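Local coordinates for mRNA export protein (Chaetomium thermophilum, PDB 4WPM) that is probably involved in exporting mRNA from the nucleus to the cytoplasm, this chain being the RNA recognition motif domain of the longer NXF-family export factor, at residues 21-26 / 97-102. Numbering follows the deposited sequence.
With SO4 (sulfate ion), chain C.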
loop_
_atom_site.group_PDB
_atom_site.type_symbol
_atom_site.label_atom_id
_atom_site.label_comp_id
_atom_site.label_asym_id
_atom_site.label_seq_id
_atom_site.Cartn_x
_atom_site.Cartn_y
_atom_site.Cartn_z
ATOM N N VAL A 21 -0.158 -4.633 15.402
ATOM C CA VAL A 21 -0.007 -4.814 13.962
ATOM C C VAL A 21 0.805 -3.668 13.367
ATOM O O VAL A 21 0.520 -2.497 13.621
ATOM C CB VAL A 21 -1.377 -4.899 13.258
ATOM C CG1 VAL A 21 -1.202 -5.072 11.752
ATOM C CG2 VAL A 21 -2.199 -6.043 13.830
ATOM N N ILE A 22 1.816 -4.019 12.576
ATOM C CA ILE A 22 2.654 -3.036 11.897
ATOM C C ILE A 22 2.518 -3.169 10.384
ATOM O O ILE A 22 2.565 -4.275 9.843
ATOM C CB ILE A 22 4.140 -3.191 12.290
ATOM C CG1 ILE A 22 4.321 -3.032 13.802
ATOM C CG2 ILE A 22 5.012 -2.192 11.530
ATOM C CD1 ILE A 22 3.967 -1.655 14.338
ATOM N N LYS A 23 2.353 -2.033 9.712
ATOM C CA LYS A 23 2.316 -1.985 8.254
ATOM C C LYS A 23 3.584 -1.331 7.717
ATOM O O LYS A 23 3.977 -0.254 8.171
ATOM C CB LYS A 23 1.082 -1.218 7.776
ATOM C CG LYS A 23 -0.235 -1.913 8.094
ATOM C CD LYS A 23 -1.447 -1.152 7.554
ATOM C CE LYS A 23 -1.423 -0.987 6.041
ATOM N NZ LYS A 23 -2.637 -0.275 5.553
ATOM N N ILE A 24 4.215 -1.989 6.749
ATOM C CA ILE A 24 5.445 -1.490 6.138
ATOM C C ILE A 24 5.259 -1.271 4.641
ATOM O O ILE A 24 4.793 -2.160 3.928
ATOM C CB ILE A 24 6.620 -2.461 6.363
ATOM C CG1 ILE A 24 6.824 -2.720 7.858
ATOM C CG2 ILE A 24 7.900 -1.914 5.735
ATOM C CD1 ILE A 24 7.788 -3.848 8.162
ATOM N N LEU A 25 5.637 -0.083 4.179
ATOM C CA LEU A 25 5.520 0.290 2.774
ATOM C C LEU A 25 6.891 0.614 2.190
ATOM O O LEU A 25 7.729 1.207 2.867
ATOM C CB LEU A 25 4.586 1.492 2.624
ATOM C CG LEU A 25 4.138 1.880 1.215
ATOM C CD1 LEU A 25 3.392 0.746 0.524
ATOM C CD2 LEU A 25 3.278 3.131 1.281
ATOM N N GLY A 26 7.111 0.224 0.936
ATOM C CA GLY A 26 8.332 0.569 0.225
ATOM C C GLY A 26 9.186 -0.616 -0.189
ATOM O O GLY A 26 10.214 -0.440 -0.844
ATOM N N THR A 97 -1.202 0.181 13.121
ATOM C CA THR A 97 -2.582 0.220 12.647
ATOM C C THR A 97 -3.486 -0.709 13.448
ATOM O O THR A 97 -3.033 -1.725 13.978
ATOM C CB THR A 97 -2.674 -0.172 11.160
ATOM O OG1 THR A 97 -4.017 0.007 10.694
ATOM C CG2 THR A 97 -2.254 -1.625 10.954
ATOM N N ASN A 98 -4.766 -0.352 13.533
ATOM C CA ASN A 98 -5.764 -1.222 14.142
ATOM C C ASN A 98 -6.509 -2.028 13.081
ATOM O O ASN A 98 -7.488 -2.711 13.383
ATOM C CB ASN A 98 -6.754 -0.405 14.981
ATOM C CG ASN A 98 -7.425 0.709 14.191
ATOM O OD1 ASN A 98 -7.669 0.586 12.992
ATOM N ND2 ASN A 98 -7.733 1.805 14.874
ATOM N N GLU A 99 -6.041 -1.945 11.839
ATOM C CA GLU A 99 -6.605 -2.739 10.755
ATOM C C GLU A 99 -6.387 -4.221 11.039
ATOM O O GLU A 99 -5.335 -4.601 11.551
ATOM C CB GLU A 99 -5.970 -2.362 9.417
ATOM C CG GLU A 99 -6.519 -1.095 8.792
ATOM C CD GLU A 99 -5.732 -0.667 7.568
ATOM O OE1 GLU A 99 -5.183 0.455 7.576
ATOM O OE2 GLU A 99 -5.672 -1.445 6.593
ATOM N N PRO A 100 -7.379 -5.065 10.711
ATOM C CA PRO A 100 -7.150 -6.501 10.907
ATOM C C PRO A 100 -6.108 -7.051 9.940
ATOM O O PRO A 100 -6.080 -6.653 8.775
ATOM C CB PRO A 100 -8.527 -7.117 10.639
ATOM C CG PRO A 100 -9.215 -6.137 9.753
ATOM C CD PRO A 100 -8.719 -4.785 10.169
ATOM N N MET A 101 -5.262 -7.954 10.422
ATOM C CA MET A 101 -4.258 -8.584 9.574
ATOM C C MET A 101 -4.943 -9.461 8.528
ATOM O O MET A 101 -5.817 -10.257 8.873
ATOM C CB MET A 101 -3.286 -9.409 10.419
ATOM C CG MET A 101 -1.990 -9.765 9.710
ATOM S SD MET A 101 -0.593 -9.861 10.843
ATOM C CE MET A 101 0.660 -10.573 9.782
ATOM N N PRO A 102 -4.556 -9.324 7.249
ATOM C CA PRO A 102 -5.217 -10.153 6.236
ATOM C C PRO A 102 -4.727 -11.598 6.272
ATOM O O PRO A 102 -3.545 -11.839 6.516
ATOM C CB PRO A 102 -4.840 -9.468 4.920
ATOM C CG PRO A 102 -3.545 -8.810 5.198
ATOM C CD PRO A 102 -3.566 -8.409 6.651
HETATM S S SO4 C . -5.012 3.214 11.249
HETATM O O1 SO4 C . -6.149 4.073 10.931
HETATM O O2 SO4 C . -3.973 4.006 11.901
HETATM O O3 SO4 C . -5.446 2.146 12.146
HETATM O O4 SO4 C . -4.479 2.630 10.021
#
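Thr97 turns OG1 anti to its own N (chi1 -174°), which leaves the methyl CG2 facing strand 20-25, where it touches Val21 and Lys23. CG2 lies 3.7 Å from CG1 of Val21 and 3.5 Å from CG of Lys23, whose aliphatic stem passes obliquely over the methyl. Lys23 then bends at chi3 (60°) and carries NZ out to the carboxylate of Glu99; the two side chains cross at about a right angle. In this salt bridge NZ makes weak hydrogen bonds to OE1 (3.3 Å) and OE2 (3.4 Å). In the backbone, Thr97 N donates to Val21 O at 3.2 Å. Thr97 OG1 in turn accepts from Glu99 N at 3.0 Å, an ST turn as the chain leaves the sheet, and donates at 2.7 Å to O4 of a sulfate probably from the crystallisation liquor. Asn98 N hydrogen-bonds to O3 of the same ion at 2.9 Å. Lys23 also makes a cation-pi contact with Tyr66 and, like Glu99, touches Trp68. Strand 20-25 lies between 66-71 and 90-97 in the RNA recognition motif sheet, and the tail leaving 90-97 crosses over it: Pro102 packs on Trp68, and both Met101 and Pro102 reach Ile61 on strand 59-63.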